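Local coordinates for uncharacterized protein (PDB 6PTM) that probably acts as an exo-carrageenase, a glycoside hydrolase of family GH42 that trims carrageenan chains from their ends, at residues 190-198 and 219-230; 271-280 and 378-386. One frame throughout, in Å; residues are numbered along the deposited sequence.

The two interactions lie in neighbouring layers, sheet and helices, of one parallel beta/alpha assembly, and their centres lie about 13 Å apart. Interaction 1 pairs two adjacent strands of a parallel sheet; interaction 2 packs the ends of two helices that follow later in the chain. The layers meet through sulfur-rich side chains: Met196 SD of the first strand lies 3.2 Å from Thr274 OG1 of the helix, and Val227 CG2 is 3.6 Å from Met278 SD. The sheet face carrying Phe194, Met196 and Val227 is covered in part by helix 261-278, which also packs against helix 358-385 through interaction 2; helix 210-218 packs on Phe194 too. A 1,2-ethanediol molecule, probably from the crystallisation liquor, sits beside Asn230 in interaction 1.

Interaction 1. Residues 190-198 and 219-230; sequences NLDGFFMTN and KEDGSIGFVFLN. With EDO (1,2-ethanediol), chain B.
Asp192 and Lys219 form the salt bridge of this contact, OD1 to NZ at 2.9 Å. The lysine comes in on the syn side of OD1, 24° out of the carboxylate plane, while Gly193 N reaches the same oxygen from the anti side; two donors thus fix the carboxylate's rotation. Its OD2 takes the backbone N of Ser223 on its anti lone pair, and a water joins OD2, Lys219 NZ and Glu220 O. Nearby, Ser223 OG donates to Asn190 O at 2.6 Å.

The backbones pair in parallel, with strand axes 10° apart. Phe228 N to Phe194 O, Met196 N to Phe228 O and Asn230 N to Met196 O form a regular ladder of nearly straight bonds. At its far end Thr197 OG1 donates to Asn230 OD1 at 2.7 Å, from above the amide plane.

Apolar side chains alternate between the faces. Phe195 and Phe228 lie side by side, CD2 to CD1 3.6 Å, with planes 35° apart; beside them Asn230 ND2 holds O1 of an ethanediol, probably from the crystallisation liquor, at 2.8 Å. On the other face Met196, extended beyond CG, brings CE to Leu229 CD1 at 4.0 Å and to Val227 CG1, its flexible thioether fitting these branched neighbours.

Strands 192-197 and 225-230, joined through helix 210-218, make a beta-alpha-beta unit, consistent with the TIM-barrel catalytic domain of GH42 enzymes.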
loop_
_atom_site.group_PDB
_atom_site.type_symbol
_atom_site.label_atom_id
_atom_site.label_comp_id
_atom_site.label_asym_id
_atom_site.label_seq_id
_atom_site.Cartn_x
_atom_site.Cartn_y
_atom_site.Cartn_z
ATOM N N ASN A 190 16.824 -9.430 -3.336
ATOM C CA ASN A 190 17.876 -9.677 -2.309
ATOM C C ASN A 190 17.575 -8.849 -1.045
ATOM O O ASN A 190 18.465 -8.164 -0.503
ATOM C CB ASN A 190 19.264 -9.468 -2.920
ATOM C CG ASN A 190 20.364 -9.973 -2.014
ATOM O OD1 ASN A 190 20.102 -10.794 -1.153
ATOM N ND2 ASN A 190 21.585 -9.552 -2.271
ATOM N N LEU A 191 16.355 -8.947 -0.545
ATOM C CA LEU A 191 15.930 -8.213 0.666
ATOM C C LEU A 191 16.474 -8.924 1.902
ATOM O O LEU A 191 16.163 -10.107 2.103
ATOM C CB LEU A 191 14.409 -8.166 0.709
ATOM C CG LEU A 191 13.832 -7.331 1.844
ATOM C CD1 LEU A 191 14.160 -5.844 1.651
ATOM C CD2 LEU A 191 12.328 -7.551 1.900
ATOM N N ASP A 192 17.255 -8.196 2.689
ATOM C CA ASP A 192 17.853 -8.705 3.943
ATOM C C ASP A 192 16.914 -8.287 5.070
ATOM O O ASP A 192 15.828 -7.702 4.791
ATOM C CB ASP A 192 19.257 -8.132 4.129
ATOM C CG ASP A 192 20.226 -8.964 4.966
ATOM O OD1 ASP A 192 19.755 -9.770 5.823
ATOM O OD2 ASP A 192 21.448 -8.739 4.802
ATOM N N GLY A 193 17.353 -8.507 6.303
ATOM C CA GLY A 193 16.652 -8.006 7.487
ATOM C C GLY A 193 16.896 -8.870 8.697
ATOM O O GLY A 193 17.796 -9.738 8.675
ATOM N N PHE A 194 16.175 -8.563 9.759
ATOM C CA PHE A 194 16.364 -9.178 11.084
ATOM C C PHE A 194 15.007 -9.198 11.787
ATOM O O PHE A 194 14.251 -8.223 11.674
ATOM C CB PHE A 194 17.447 -8.445 11.874
ATOM C CG PHE A 194 17.786 -9.194 13.133
ATOM C CD1 PHE A 194 18.584 -10.328 13.080
ATOM C CD2 PHE A 194 17.255 -8.817 14.357
ATOM C CE1 PHE A 194 18.844 -11.066 14.234
ATOM C CE2 PHE A 194 17.536 -9.547 15.510
ATOM C CZ PHE A 194 18.340 -10.663 15.449
ATOM N N PHE A 195 14.673 -10.331 12.404
ATOM C CA PHE A 195 13.400 -10.544 13.137
ATOM C C PHE A 195 13.716 -10.552 14.627
ATOM O O PHE A 195 14.644 -11.235 15.023
ATOM C CB PHE A 195 12.779 -11.883 12.746
ATOM C CG PHE A 195 11.575 -12.258 13.565
ATOM C CD1 PHE A 195 11.696 -13.060 14.693
ATOM C CD2 PHE A 195 10.317 -11.807 13.209
ATOM C CE1 PHE A 195 10.577 -13.399 15.439
ATOM C CE2 PHE A 195 9.199 -12.161 13.943
ATOM C CZ PHE A 195 9.334 -12.940 15.068
ATOM N N MET A 196 12.956 -9.839 15.437
ATOM C CA MET A 196 13.043 -10.018 16.904
ATOM C C MET A 196 11.660 -9.863 17.531
ATOM O O MET A 196 10.731 -9.427 16.842
ATOM C CB MET A 196 14.020 -9.021 17.523
ATOM C CG MET A 196 13.688 -7.599 17.241
ATOM S SD MET A 196 15.052 -6.648 17.922
ATOM C CE MET A 196 14.406 -5.012 17.574
ATOM N N THR A 197 11.561 -10.249 18.801
ATOM C CA THR A 197 10.312 -10.346 19.575
ATOM C C THR A 197 10.617 -9.958 21.020
ATOM O O THR A 197 11.756 -10.236 21.516
ATOM C CB THR A 197 9.710 -11.752 19.433
ATOM O OG1 THR A 197 8.543 -11.744 20.236
ATOM C CG2 THR A 197 10.629 -12.873 19.863
ATOM N N ASN A 198 9.633 -9.372 21.702
ATOM C CA ASN A 198 9.799 -9.114 23.144
ATOM C C ASN A 198 10.088 -10.430 23.890
ATOM O O ASN A 198 10.665 -10.356 24.956
ATOM C CB ASN A 198 8.626 -8.326 23.693
ATOM C CG ASN A 198 8.630 -6.922 23.137
ATOM O OD1 ASN A 198 9.517 -6.139 23.441
ATOM N ND2 ASN A 198 7.635 -6.602 22.352
ATOM N N LYS A 219 26.159 -11.246 12.145
ATOM C CA LYS A 219 25.419 -10.865 10.917
ATOM C C LYS A 219 26.216 -9.816 10.130
ATOM O O LYS A 219 26.564 -8.767 10.652
ATOM C CB LYS A 219 24.015 -10.417 11.310
ATOM C CG LYS A 219 23.089 -10.150 10.149
ATOM C CD LYS A 219 21.685 -9.820 10.602
ATOM C CE LYS A 219 20.843 -9.404 9.427
ATOM N NZ LYS A 219 20.795 -10.495 8.445
ATOM N N GLU A 220 26.436 -10.076 8.859
ATOM C CA GLU A 220 27.134 -9.143 7.960
ATOM C C GLU A 220 26.259 -7.919 7.706
ATOM O O GLU A 220 25.034 -8.059 7.774
ATOM C CB GLU A 220 27.387 -9.805 6.609
ATOM C CG GLU A 220 28.365 -10.967 6.641
ATOM C CD GLU A 220 28.431 -11.661 5.283
ATOM O OE1 GLU A 220 27.850 -11.105 4.292
ATOM O OE2 GLU A 220 29.048 -12.748 5.203
ATOM N N ASP A 221 26.891 -6.821 7.310
ATOM C CA ASP A 221 26.237 -5.566 6.872
ATOM C C ASP A 221 25.112 -5.868 5.874
ATOM O O ASP A 221 24.026 -5.303 6.064
ATOM C CB ASP A 221 27.242 -4.621 6.235
ATOM C CG ASP A 221 27.217 -3.306 6.950
ATOM O OD1 ASP A 221 26.519 -2.376 6.443
ATOM O OD2 ASP A 221 27.841 -3.260 8.046
ATOM N N GLY A 222 25.426 -6.620 4.812
ATOM C CA GLY A 222 24.489 -7.417 3.994
ATOM C C GLY A 222 23.838 -6.582 2.906
ATOM O O GLY A 222 24.463 -5.628 2.440
ATOM N N SER A 223 22.629 -6.947 2.492
ATOM C CA SER A 223 21.875 -6.211 1.452
ATOM C C SER A 223 20.815 -5.338 2.112
ATOM O O SER A 223 20.603 -5.467 3.356
ATOM C CB SER A 223 21.282 -7.146 0.433
ATOM O OG SER A 223 20.526 -8.155 1.072
ATOM N N ILE A 224 20.183 -4.461 1.327
ATOM C CA ILE A 224 19.203 -3.525 1.912
ATOM C C ILE A 224 18.102 -4.388 2.523
ATOM O O ILE A 224 17.737 -5.412 1.935
ATOM C CB ILE A 224 18.684 -2.478 0.918
ATOM C CG1 ILE A 224 18.002 -1.351 1.687
ATOM C CG2 ILE A 224 17.807 -3.131 -0.147
ATOM C CD1 ILE A 224 17.710 -0.092 0.875
ATOM N N GLY A 225 17.681 -4.031 3.721
ATOM C CA GLY A 225 16.800 -4.883 4.526
ATOM C C GLY A 225 16.018 -4.081 5.535
ATOM O O GLY A 225 16.214 -2.838 5.657
ATOM N N PHE A 226 15.137 -4.765 6.235
ATOM C CA PHE A 226 14.381 -4.130 7.333
ATOM C C PHE A 226 14.353 -5.043 8.564
ATOM O O PHE A 226 14.576 -6.281 8.495
ATOM C CB PHE A 226 13.005 -3.712 6.834
ATOM C CG PHE A 226 11.978 -4.803 6.761
ATOM C CD1 PHE A 226 11.960 -5.685 5.697
ATOM C CD2 PHE A 226 10.986 -4.908 7.711
ATOM C CE1 PHE A 226 11.002 -6.675 5.600
ATOM C CE2 PHE A 226 9.998 -5.875 7.590
ATOM C CZ PHE A 226 10.001 -6.750 6.528
ATOM N N VAL A 227 14.135 -4.402 9.711
ATOM C CA VAL A 227 14.008 -5.083 11.032
ATOM C C VAL A 227 12.519 -5.238 11.347
ATOM O O VAL A 227 11.759 -4.260 11.248
ATOM C CB VAL A 227 14.744 -4.308 12.131
ATOM C CG1 VAL A 227 14.645 -5.010 13.474
ATOM C CG2 VAL A 227 16.195 -4.068 11.749
ATOM N N PHE A 228 12.117 -6.450 11.680
ATOM C CA PHE A 228 10.700 -6.814 11.949
ATOM C C PHE A 228 10.530 -6.930 13.459
ATOM O O PHE A 228 11.124 -7.860 14.042
ATOM C CB PHE A 228 10.396 -8.121 11.232
ATOM C CG PHE A 228 8.949 -8.538 11.217
ATOM C CD1 PHE A 228 8.317 -8.983 12.364
ATOM C CD2 PHE A 228 8.239 -8.564 10.030
ATOM C CE1 PHE A 228 6.985 -9.369 12.325
ATOM C CE2 PHE A 228 6.924 -9.010 9.991
ATOM C CZ PHE A 228 6.307 -9.415 11.135
ATOM N N LEU A 229 9.752 -6.039 14.084
ATOM C CA LEU A 229 9.403 -6.169 15.521
ATOM C C LEU A 229 8.106 -6.955 15.647
ATOM O O LEU A 229 7.055 -6.455 15.166
ATOM C CB LEU A 229 9.249 -4.796 16.160
ATOM C CG LEU A 229 10.545 -4.152 16.626
ATOM C CD1 LEU A 229 11.341 -3.686 15.429
ATOM C CD2 LEU A 229 10.258 -2.989 17.602
ATOM N N ASN A 230 8.191 -8.127 16.274
ATOM C CA ASN A 230 7.047 -9.000 16.623
ATOM C C ASN A 230 6.447 -8.555 17.949
ATOM O O ASN A 230 7.231 -8.205 18.859
ATOM C CB ASN A 230 7.450 -10.462 16.756
ATOM C CG ASN A 230 6.388 -11.261 17.480
ATOM O OD1 ASN A 230 6.362 -11.267 18.723
ATOM N ND2 ASN A 230 5.518 -11.903 16.699
HETATM C C1 EDO B . 4.646 -12.264 12.991
HETATM O O1 EDO B . 5.732 -12.172 13.904
HETATM C C2 EDO B . 3.627 -11.243 13.353
HETATM O O2 EDO B . 3.058 -11.404 14.656
HETATM O O HOH W 1 23.119 -9.595 6.655
HETATM O O HOH W 2 6.822 -9.394 21.378
#

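Interaction 2. Residues 271-280 and 378-386; sequences IKGTVPYMAG and LKNEIRKYD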
loop_
_atom_site.group_PDB
_atom_site.type_symbol
_atom_site.label_atom_id
_atom_site.label_comp_id
_atom_site.label_asym_id
_atom_site.label_seq_id
_atom_site.Cartn_x
_atom_site.Cartn_y
_atom_site.Cartn_z
ATOM N N ILE A 271 15.017 -3.184 22.728
ATOM C CA ILE A 271 15.616 -2.248 21.735
ATOM C C ILE A 271 17.048 -1.903 22.160
ATOM O O ILE A 271 17.933 -1.965 21.325
ATOM C CB ILE A 271 14.671 -1.052 21.566
ATOM C CG1 ILE A 271 13.427 -1.481 20.789
ATOM C CG2 ILE A 271 15.351 0.104 20.888
ATOM C CD1 ILE A 271 12.245 -0.539 20.918
ATOM N N LYS A 272 17.259 -1.620 23.446
ATOM C CA LYS A 272 18.564 -1.317 24.099
ATOM C C LYS A 272 19.546 -2.472 23.854
ATOM O O LYS A 272 20.702 -2.194 23.566
ATOM C CB LYS A 272 18.236 -1.107 25.582
ATOM C CG LYS A 272 19.336 -0.734 26.555
ATOM C CD LYS A 272 18.739 -0.388 27.927
ATOM C CE LYS A 272 19.450 -1.013 29.103
ATOM N NZ LYS A 272 20.841 -0.514 29.203
ATOM N N GLY A 273 19.081 -3.720 23.886
ATOM C CA GLY A 273 19.959 -4.899 23.887
ATOM C C GLY A 273 20.254 -5.404 22.485
ATOM O O GLY A 273 21.127 -6.299 22.362
ATOM N N THR A 274 19.573 -4.862 21.463
ATOM C CA THR A 274 19.658 -5.383 20.081
ATOM C C THR A 274 20.095 -4.279 19.121
ATOM O O THR A 274 21.009 -4.529 18.341
ATOM C CB THR A 274 18.335 -6.033 19.643
ATOM O OG1 THR A 274 17.276 -5.063 19.676
ATOM C CG2 THR A 274 17.993 -7.226 20.510
ATOM N N VAL A 275 19.449 -3.115 19.149
ATOM C CA VAL A 275 19.632 -2.092 18.084
ATOM C C VAL A 275 21.076 -1.612 18.023
ATOM O O VAL A 275 21.537 -1.393 16.911
ATOM C CB VAL A 275 18.578 -0.968 18.189
ATOM C CG1 VAL A 275 18.917 0.264 17.376
ATOM C CG2 VAL A 275 17.235 -1.515 17.784
ATOM N N PRO A 276 21.891 -1.503 19.108
ATOM C CA PRO A 276 23.305 -1.144 18.945
ATOM C C PRO A 276 24.106 -2.020 17.964
ATOM O O PRO A 276 25.012 -1.533 17.380
ATOM C CB PRO A 276 23.867 -1.277 20.371
ATOM C CG PRO A 276 22.674 -0.892 21.217
ATOM C CD PRO A 276 21.527 -1.618 20.533
ATOM N N TYR A 277 23.734 -3.278 17.780
ATOM C CA TYR A 277 24.396 -4.199 16.829
ATOM C C TYR A 277 23.964 -3.911 15.387
ATOM O O TYR A 277 24.706 -4.299 14.467
ATOM C CB TYR A 277 24.054 -5.641 17.182
ATOM C CG TYR A 277 24.676 -6.134 18.459
ATOM C CD1 TYR A 277 26.012 -6.482 18.519
ATOM C CD2 TYR A 277 23.923 -6.265 19.609
ATOM C CE1 TYR A 277 26.575 -6.980 19.689
ATOM C CE2 TYR A 277 24.467 -6.747 20.790
ATOM C CZ TYR A 277 25.805 -7.121 20.830
ATOM O OH TYR A 277 26.334 -7.589 22.013
ATOM N N MET A 278 22.812 -3.264 15.191
ATOM C CA MET A 278 22.173 -3.118 13.861
ATOM C C MET A 278 22.462 -1.716 13.316
ATOM O O MET A 278 22.255 -1.519 12.087
ATOM C CB MET A 278 20.647 -3.247 13.928
ATOM C CG MET A 278 20.166 -4.434 14.658
ATOM S SD MET A 278 18.358 -4.552 14.579
ATOM C CE MET A 278 18.056 -5.600 15.993
ATOM N N ALA A 279 22.849 -0.764 14.178
ATOM C CA ALA A 279 22.764 0.680 13.864
ATOM C C ALA A 279 23.644 0.989 12.649
ATOM O O ALA A 279 24.831 0.581 12.637
ATOM C CB ALA A 279 23.149 1.525 15.054
ATOM N N GLY A 280 23.057 1.604 11.620
ATOM C CA GLY A 280 23.789 2.087 10.440
ATOM C C GLY A 280 23.975 0.993 9.411
ATOM O O GLY A 280 24.508 1.280 8.341
ATOM N N LEU A 378 7.971 3.597 20.525
ATOM C CA LEU A 378 8.871 2.557 19.933
ATOM C C LEU A 378 9.948 3.221 19.067
ATOM O O LEU A 378 11.128 2.876 19.213
ATOM C CB LEU A 378 8.049 1.558 19.104
ATOM C CG LEU A 378 7.184 0.594 19.905
ATOM C CD1 LEU A 378 6.402 -0.322 18.965
ATOM C CD2 LEU A 378 8.007 -0.232 20.922
ATOM N N LYS A 379 9.550 4.141 18.188
ATOM C CA LYS A 379 10.468 4.906 17.318
ATOM C C LYS A 379 11.476 5.689 18.167
ATOM O O LYS A 379 12.698 5.606 17.849
ATOM C CB LYS A 379 9.713 5.863 16.392
ATOM C CG LYS A 379 10.615 6.817 15.623
ATOM C CD LYS A 379 9.906 7.814 14.735
ATOM C CE LYS A 379 8.880 8.643 15.472
ATOM N NZ LYS A 379 8.452 9.820 14.666
ATOM N N ASN A 380 11.039 6.374 19.228
ATOM C CA ASN A 380 11.990 7.186 20.046
ATOM C C ASN A 380 12.971 6.253 20.760
ATOM O O ASN A 380 14.144 6.613 20.815
ATOM C CB ASN A 380 11.321 8.179 20.994
ATOM C CG ASN A 380 10.450 9.161 20.242
ATOM O OD1 ASN A 380 10.719 9.495 19.076
ATOM N ND2 ASN A 380 9.358 9.574 20.876
ATOM N N GLU A 381 12.569 5.046 21.166
ATOM C CA GLU A 381 13.522 4.075 21.772
ATOM C C GLU A 381 14.563 3.631 20.739
ATOM O O GLU A 381 15.770 3.693 21.085
ATOM C CB GLU A 381 12.824 2.886 22.429
ATOM C CG GLU A 381 11.964 3.301 23.608
ATOM C CD GLU A 381 12.742 3.915 24.765
ATOM O OE1 GLU A 381 13.447 3.175 25.441
ATOM O OE2 GLU A 381 12.739 5.153 24.896
ATOM N N ILE A 382 14.142 3.263 19.522
ATOM C CA ILE A 382 15.067 2.827 18.442
ATOM C C ILE A 382 16.048 3.963 18.165
ATOM O O ILE A 382 17.248 3.678 18.151
ATOM C CB ILE A 382 14.312 2.371 17.185
ATOM C CG1 ILE A 382 13.528 1.083 17.455
ATOM C CG2 ILE A 382 15.246 2.219 16.004
ATOM C CD1 ILE A 382 12.506 0.764 16.410
ATOM N N ARG A 383 15.575 5.212 18.052
ATOM C CA ARG A 383 16.420 6.370 17.672
ATOM C C ARG A 383 17.529 6.644 18.703
ATOM O O ARG A 383 18.563 7.158 18.254
ATOM C CB ARG A 383 15.565 7.611 17.416
ATOM C CG ARG A 383 14.744 7.488 16.142
ATOM C CD ARG A 383 15.513 7.857 14.885
ATOM N NE ARG A 383 15.876 9.256 14.966
ATOM C CZ ARG A 383 15.031 10.261 14.816
ATOM N NH1 ARG A 383 13.765 10.012 14.520
ATOM N NH2 ARG A 383 15.468 11.507 14.968
ATOM N N LYS A 384 17.336 6.299 19.984
ATOM C CA LYS A 384 18.356 6.402 21.064
ATOM C C LYS A 384 19.591 5.576 20.707
ATOM O O LYS A 384 20.653 6.038 21.037
ATOM C CB LYS A 384 17.861 5.880 22.409
ATOM C CG LYS A 384 16.838 6.798 23.062
ATOM C CD LYS A 384 16.460 6.423 24.477
ATOM C CE LYS A 384 15.283 7.248 24.969
ATOM N NZ LYS A 384 14.734 6.645 26.193
ATOM N N TYR A 385 19.439 4.418 20.058
ATOM C CA TYR A 385 20.551 3.495 19.719
ATOM C C TYR A 385 20.917 3.596 18.232
ATOM O O TYR A 385 22.082 3.349 17.894
ATOM C CB TYR A 385 20.205 2.111 20.261
ATOM C CG TYR A 385 19.897 2.167 21.732
ATOM C CD1 TYR A 385 18.594 2.235 22.203
ATOM C CD2 TYR A 385 20.924 2.302 22.645
ATOM C CE1 TYR A 385 18.313 2.343 23.555
ATOM C CE2 TYR A 385 20.664 2.422 23.998
ATOM C CZ TYR A 385 19.358 2.462 24.448
ATOM O OH TYR A 385 19.151 2.558 25.782
ATOM N N ASP A 386 20.012 4.014 17.353
ATOM C CA ASP A 386 20.336 4.201 15.908
ATOM C C ASP A 386 19.768 5.534 15.437
ATOM O O ASP A 386 18.630 5.600 14.960
ATOM C CB ASP A 386 19.762 3.060 15.060
ATOM C CG ASP A 386 20.049 3.194 13.575
ATOM O OD1 ASP A 386 20.671 4.195 13.193
ATOM O OD2 ASP A 386 19.582 2.334 12.810
#
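Ile271 and Tyr385 interlock two helices by knobs-into-holes packing: each side chain enters a hole of four residues on the other helix. The segments cross at -52°, their axes 8.9 Å apart at closest approach, in the outer helical layer of what is probably the TIM-barrel domain of this family.

Ile271 points toward helix 358-385 and divides its two branches. CG2 presses on the backbone of Glu381, 3.6 Å from its carbonyl C, and the side chains of Ile271 and Glu381 cross at about a right angle, bringing CD1 against Glu381 CB. A beta-branched residue suits this place because both arms find a partner, Ile382 CG1 lying 4.0 Å from CG2.

Tyr385 answers with CG anti to its carbonyl carbon (chi1 -55°), which lays the ring along helix 261-278. Lys272 CA sits over one face in a CH-pi contact, 3.9 Å from the ring centroid, and Lys384 CB of its own helix lies against the opposite face, so both faces of the ring are covered, each toward its rim. Pro276 runs beside the ring, CG to CD2 at 3.9 Å. Were the ring cut back to the methyl of an alanine, Lys272 and Pro276 would probably lose the surface they rest on, leaving a gap between the helices.

Further along, Val275 CG1 reaches both Tyr385 CB and Asp386 CB. The carboxylate of Asp386 is held by Tyr288 OH at OD2 and Gln388 N at OD1, while its methylene carbon CB meets the methyl CB of Ala279 at 3.7 Å.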